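Local coordinates for protein putative isohexenylglutaconyl-CoA hydratase (Pseudomonas aeruginosa, PDB 4ZU2) that probably hydrates isohexenylglutaconyl-CoA, a citronellate-derived thioester, as a crotonase-family enzyme of acyclic terpene breakdown, at residues G247-L252 against Q256-V261; V183-A188 against E194-E199. One frame throughout, in Å; residues are numbered along the deposited sequence.

Interaction 1: residues G247-L252 against Q256-V261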
loop_
_atom_site.group_PDB
_atom_site.type_symbol
_atom_site.label_atom_id
_atom_site.label_comp_id
_atom_site.label_asym_id
_atom_site.label_seq_id
_atom_site.Cartn_x
_atom_site.Cartn_y
_atom_site.Cartn_z
ATOM N N GLY A 247 18.489 18.827 -17.492
ATOM C CA GLY A 247 17.393 19.633 -17.018
ATOM C C GLY A 247 17.372 20.958 -17.767
ATOM O O GLY A 247 16.313 21.518 -18.042
ATOM N N SER A 248 18.545 21.454 -18.118
ATOM C CA SER A 248 18.617 22.641 -18.954
ATOM C C SER A 248 18.145 22.352 -20.414
ATOM O O SER A 248 17.268 23.053 -20.894
ATOM C CB SER A 248 20.015 23.240 -18.894
ATOM O OG SER A 248 20.912 22.496 -19.683
ATOM N N GLU A 249 18.674 21.322 -21.096
ATOM C CA GLU A 249 18.098 20.874 -22.403
ATOM C C GLU A 249 16.609 20.586 -22.342
ATOM O O GLU A 249 15.850 20.937 -23.243
ATOM C CB GLU A 249 18.779 19.622 -22.929
ATOM C CG GLU A 249 18.020 18.863 -24.024
ATOM C CD GLU A 249 17.927 19.596 -25.360
ATOM O OE1 GLU A 249 18.704 20.539 -25.577
ATOM O OE2 GLU A 249 17.088 19.200 -26.207
ATOM N N GLY A 250 16.186 19.951 -21.265
ATOM C CA GLY A 250 14.798 19.576 -21.129
ATOM C C GLY A 250 13.875 20.768 -20.994
ATOM O O GLY A 250 12.834 20.829 -21.657
ATOM N N THR A 251 14.212 21.686 -20.089
ATOM C CA THR A 251 13.360 22.876 -19.832
ATOM C C THR A 251 13.400 23.863 -20.999
ATOM O O THR A 251 12.502 24.684 -21.200
ATOM C CB THR A 251 13.820 23.597 -18.570
ATOM O OG1 THR A 251 15.225 23.865 -18.672
ATOM C CG2 THR A 251 13.526 22.735 -17.325
ATOM N N LEU A 252 14.466 23.766 -21.773
ATOM C CA LEU A 252 14.602 24.533 -22.994
ATOM C C LEU A 252 13.658 24.019 -24.082
ATOM O O LEU A 252 12.822 24.764 -24.574
ATOM C CB LEU A 252 16.054 24.478 -23.475
ATOM C CG LEU A 252 16.466 25.702 -24.289
ATOM C CD1 LEU A 252 16.449 26.920 -23.356
ATOM C CD2 LEU A 252 17.843 25.492 -24.936
ATOM N N GLN A 256 10.954 26.394 -25.860
ATOM C CA GLN A 256 10.918 26.257 -27.294
ATOM C C GLN A 256 9.790 25.263 -27.471
ATOM O O GLN A 256 9.230 24.796 -26.479
ATOM C CB GLN A 256 12.252 25.740 -27.812
ATOM C CG GLN A 256 13.435 26.595 -27.353
ATOM C CD GLN A 256 14.765 26.083 -27.865
ATOM O OE1 GLN A 256 14.871 24.961 -28.331
ATOM N NE2 GLN A 256 15.786 26.916 -27.782
ATOM N N LYS A 257 9.397 24.940 -28.687
ATOM C CA LYS A 257 8.253 24.056 -28.791
ATOM C C LYS A 257 8.625 22.759 -29.475
ATOM O O LYS A 257 8.012 22.357 -30.449
ATOM C CB LYS A 257 7.079 24.775 -29.438
ATOM C CG LYS A 257 6.222 25.495 -28.413
ATOM C CD LYS A 257 6.431 26.982 -28.482
ATOM C CE LYS A 257 5.414 27.700 -27.641
ATOM N NZ LYS A 257 5.474 29.171 -27.849
ATOM N N ARG A 258 9.616 22.089 -28.894
ATOM C CA ARG A 258 10.180 20.883 -29.467
ATOM C C ARG A 258 10.463 19.767 -28.454
ATOM O O ARG A 258 10.337 19.909 -27.229
ATOM C CB ARG A 258 11.496 21.232 -30.141
ATOM C CG ARG A 258 12.521 21.788 -29.189
ATOM C CD ARG A 258 13.843 21.912 -29.902
ATOM N NE ARG A 258 14.892 22.501 -29.073
ATOM C CZ ARG A 258 15.647 21.821 -28.212
ATOM N NH1 ARG A 258 15.464 20.510 -28.047
ATOM N NH2 ARG A 258 16.586 22.437 -27.509
ATOM N N LYS A 259 10.888 18.653 -29.012
ATOM C CA LYS A 259 11.210 17.498 -28.246
ATOM C C LYS A 259 12.616 17.749 -27.715
ATOM O O LYS A 259 13.458 18.284 -28.438
ATOM C CB LYS A 259 11.149 16.268 -29.169
ATOM C CG LYS A 259 12.243 16.328 -30.254
ATOM C CD LYS A 259 12.105 15.344 -31.457
ATOM C CE LYS A 259 10.797 15.263 -32.268
ATOM N NZ LYS A 259 11.166 14.674 -33.619
ATOM N N PRO A 260 12.885 17.387 -26.441
ATOM C CA PRO A 260 14.289 17.355 -26.007
ATOM C C PRO A 260 15.013 16.253 -26.777
ATOM O O PRO A 260 14.366 15.392 -27.356
ATOM C CB PRO A 260 14.195 17.032 -24.514
ATOM C CG PRO A 260 12.910 16.291 -24.370
ATOM C CD PRO A 260 11.978 16.884 -25.397
ATOM N N VAL A 261 16.332 16.276 -26.796
ATOM C CA VAL A 261 17.049 15.396 -27.696
ATOM C C VAL A 261 16.820 13.907 -27.413
ATOM O O VAL A 261 16.638 13.134 -28.358
ATOM C CB VAL A 261 18.571 15.712 -27.750
ATOM C CG1 VAL A 261 19.217 15.562 -26.387
ATOM C CG2 VAL A 261 19.250 14.868 -28.813
#
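Leu-252 meets Gln-256 obliquely where the chain begins to double back after the helix, Leu-252 CG lying 3.8 Å from Gln-256 NE2, so the aliphatic branch packs on the amide end of the glutamine. Leu-252 O also accepts the backbone N of Gln-256 at 2.8 Å, a link spanning the last turn of helix 247-255. Beyond it Gln-256 leaves helical conformation and the chain reverses through a loop. Glu-249, one helical turn before Leu-252, gathers that loop. With CG anti to the backbone N (chi1 163°) and the chain bent at chi2, its carboxylate swings toward Arg-258, whose side chain it crosses at about a right angle. Arg-258 NH1 donates a nearly straight hydrogen bond, part of a salt bridge, to the syn side of Glu-249 OE2, at 2.8 Å and 27° out of the carboxylate plane, while NH2 reaches OE1 in a weak, long bond. The same OE2 takes a second, weak bond from the backbone N of Val-261. This is the C-terminal end of a crotonase-fold subunit, and Pro-260 here packs on Ser-141 of the second subunit. Arginine suits its place because its three nitrogens can donate to different acceptors: Arg-258 NE binds Gln-256 OE1 at 2.6 Å, and Arg-258 NH1 also binds the carbonyl O of Lys-259 at 3.0 Å, which together fix the rotation of the guanidinium. Gly-250, lacking a side chain, brings its CA within 4.3 Å of Pro-260 CB.

Interaction 2: residues V183-A188 against E194-E199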
loop_
_atom_site.group_PDB
_atom_site.type_symbol
_atom_site.label_atom_id
_atom_site.label_comp_id
_atom_site.label_asym_id
_atom_site.label_seq_id
_atom_site.Cartn_x
_atom_site.Cartn_y
_atom_site.Cartn_z
ATOM N N VAL A 183 0.630 -6.388 -11.448
ATOM C CA VAL A 183 1.098 -5.935 -12.750
ATOM C C VAL A 183 0.269 -4.699 -13.134
ATOM O O VAL A 183 -0.792 -4.424 -12.526
ATOM C CB VAL A 183 0.959 -7.064 -13.801
ATOM C CG1 VAL A 183 1.707 -8.334 -13.330
ATOM C CG2 VAL A 183 -0.543 -7.367 -14.095
ATOM N N HIS A 184 0.763 -3.958 -14.121
ATOM C CA HIS A 184 0.196 -2.667 -14.520
ATOM C C HIS A 184 -0.767 -2.749 -15.710
ATOM O O HIS A 184 -1.603 -1.881 -15.862
ATOM C CB HIS A 184 1.324 -1.710 -14.893
ATOM C CG HIS A 184 2.245 -1.361 -13.762
ATOM N ND1 HIS A 184 3.423 -2.028 -13.537
ATOM C CD2 HIS A 184 2.166 -0.391 -12.816
ATOM C CE1 HIS A 184 4.031 -1.497 -12.487
ATOM N NE2 HIS A 184 3.296 -0.500 -12.040
ATOM N N PHE A 185 -0.611 -3.765 -16.563
ATOM C CA PHE A 185 -1.497 -4.014 -17.694
ATOM C C PHE A 185 -1.719 -5.530 -17.893
ATOM O O PHE A 185 -0.787 -6.343 -17.729
ATOM C CB PHE A 185 -0.852 -3.500 -18.989
ATOM C CG PHE A 185 -0.390 -2.052 -18.937
ATOM C CD1 PHE A 185 -1.312 -1.003 -18.998
ATOM C CD2 PHE A 185 0.961 -1.743 -18.879
ATOM C CE1 PHE A 185 -0.881 0.325 -18.968
ATOM C CE2 PHE A 185 1.390 -0.435 -18.854
ATOM C CZ PHE A 185 0.469 0.606 -18.897
ATOM N N CYS A 186 -2.935 -5.887 -18.308
ATOM C CA CYS A 186 -3.268 -7.244 -18.738
ATOM C C CYS A 186 -3.796 -7.179 -20.170
ATOM O O CYS A 186 -4.790 -6.503 -20.416
ATOM C CB CYS A 186 -4.343 -7.827 -17.814
ATOM S SG CYS A 186 -4.763 -9.569 -18.091
ATOM N N GLU A 187 -3.109 -7.830 -21.110
ATOM C CA GLU A 187 -3.570 -7.928 -22.507
ATOM C C GLU A 187 -3.989 -9.358 -22.871
ATOM O O GLU A 187 -3.428 -10.320 -22.375
ATOM C CB GLU A 187 -2.489 -7.468 -23.480
ATOM C CG GLU A 187 -1.821 -6.186 -23.074
ATOM C CD GLU A 187 -2.807 -5.032 -22.952
ATOM O OE1 GLU A 187 -3.458 -4.689 -23.966
ATOM O OE2 GLU A 187 -2.950 -4.481 -21.840
ATOM N N ALA A 188 -4.978 -9.483 -23.748
ATOM C CA ALA A 188 -5.575 -10.780 -24.066
ATOM C C ALA A 188 -4.856 -11.549 -25.177
ATOM O O ALA A 188 -5.091 -12.748 -25.351
ATOM C CB ALA A 188 -7.052 -10.594 -24.433
ATOM N N GLU A 194 2.278 -6.855 -27.211
ATOM C CA GLU A 194 3.420 -6.213 -27.859
ATOM C C GLU A 194 3.186 -4.739 -28.120
ATOM O O GLU A 194 4.140 -3.980 -28.265
ATOM C CB GLU A 194 3.713 -6.862 -29.210
ATOM C CG GLU A 194 4.443 -8.173 -29.154
ATOM C CD GLU A 194 5.817 -8.054 -28.571
ATOM O OE1 GLU A 194 6.613 -7.233 -29.065
ATOM O OE2 GLU A 194 6.098 -8.790 -27.607
ATOM N N GLN A 195 1.924 -4.356 -28.283
ATOM C CA GLN A 195 1.615 -2.982 -28.619
ATOM C C GLN A 195 1.783 -2.224 -27.351
ATOM O O GLN A 195 2.433 -1.202 -27.343
ATOM C CB GLN A 195 0.211 -2.777 -29.233
ATOM C CG GLN A 195 -1.024 -3.044 -28.361
ATOM C CD GLN A 195 -1.547 -1.837 -27.518
ATOM O OE1 GLN A 195 -1.334 -0.674 -27.863
ATOM N NE2 GLN A 195 -2.261 -2.135 -26.422
ATOM N N ARG A 196 1.252 -2.773 -26.267
ATOM C CA ARG A 196 1.438 -2.181 -24.950
ATOM C C ARG A 196 2.904 -1.978 -24.640
ATOM O O ARG A 196 3.276 -0.972 -24.055
ATOM C CB ARG A 196 0.812 -3.026 -23.857
ATOM C CG ARG A 196 0.972 -2.400 -22.486
ATOM C CD ARG A 196 0.130 -1.139 -22.384
ATOM N NE ARG A 196 -1.285 -1.463 -22.479
ATOM C CZ ARG A 196 -2.272 -0.565 -22.525
ATOM N NH1 ARG A 196 -2.012 0.749 -22.487
ATOM N NH2 ARG A 196 -3.533 -0.981 -22.588
ATOM N N LEU A 197 3.730 -2.936 -25.016
ATOM C CA LEU A 197 5.148 -2.841 -24.706
ATOM C C LEU A 197 5.758 -1.668 -25.434
ATOM O O LEU A 197 6.449 -0.848 -24.834
ATOM C CB LEU A 197 5.903 -4.104 -25.085
ATOM C CG LEU A 197 7.435 -4.042 -24.941
ATOM C CD1 LEU A 197 7.827 -3.743 -23.509
ATOM C CD2 LEU A 197 8.096 -5.358 -25.384
ATOM N N GLU A 198 5.543 -1.619 -26.745
ATOM C CA GLU A 198 6.081 -0.534 -27.536
ATOM C C GLU A 198 5.429 0.822 -27.141
ATOM O O GLU A 198 6.041 1.872 -27.300
ATOM C CB GLU A 198 5.932 -0.834 -29.034
ATOM C CG GLU A 198 6.367 0.330 -29.921
ATOM C CD GLU A 198 7.756 0.881 -29.561
ATOM O OE1 GLU A 198 8.729 0.078 -29.554
ATOM O OE2 GLU A 198 7.868 2.120 -29.287
ATOM N N GLU A 199 4.191 0.812 -26.657
ATOM C CA GLU A 199 3.592 2.057 -26.190
ATOM C C GLU A 199 4.404 2.574 -24.991
ATOM O O GLU A 199 4.913 3.701 -25.007
ATOM C CB GLU A 199 2.145 1.852 -25.811
ATOM C CG GLU A 199 1.483 3.111 -25.326
ATOM C CD GLU A 199 1.649 4.289 -26.286
ATOM O OE1 GLU A 199 1.688 4.052 -27.527
ATOM O OE2 GLU A 199 1.730 5.447 -25.795
#
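Arg-196 NE and Glu-187 OE2 form the salt bridge between helix 194-199 and strand 185-187, a long one at 3.5 Å. The carboxylate comes to the edge of the guanidinium, near its plane, but the two planes stand 74° apart, so the pairing owes more to charge than to directed bonding. Phe-185 makes the more extensive contact with Arg-196. The guanidinium lies flat on the ring, the planes 1° apart and the centres separated by 4.3 Å, a parallel cation-pi stack. Arg-196 CD sits over the middle of the same ring face, 3.5 Å from the centroid, adding a CH-pi contact. Bends at chi2 and chi3 curl the arginine chain over the ring, a place that suits a residue with both a greasy stem and a flat cationic head. On the other face of the guanidinium lies the amide NE2 of Gln-195, offset toward the rim. His-184 CB touches the opposite face of the phenylalanine ring, and Ile-128 of the neighbouring strand also packs against both Phe-185 and Arg-196. Phe-185 and Glu-187, two apart on a strand, both direct CB toward the helix. The helix runs roughly antiparallel to this edge strand (146°), as expected of a strand followed by a helix folding back against the sheet in the alpha/beta core of the crotonase fold.

Interaction 2 comes first along the chain and interaction 1 follows near its C-terminal end, their centres 29 Å apart and their nearest atoms about 14 Å apart, with no touch between them. Interaction 2 joins edge strand 185-187 of the six-stranded sheet to helix 190-205, about 15 Å from the chain centre. Interaction 1 lies farther out, about 29 Å from that centre, on helix 247-255 and the loop after it. Helices 209-221 and 227-242 come between them in sequence, carrying the chain from the sheet out to its C-terminal end. Both contacts also reach the second subunit, so core and C-terminal end alike take part in the three-chain assembly.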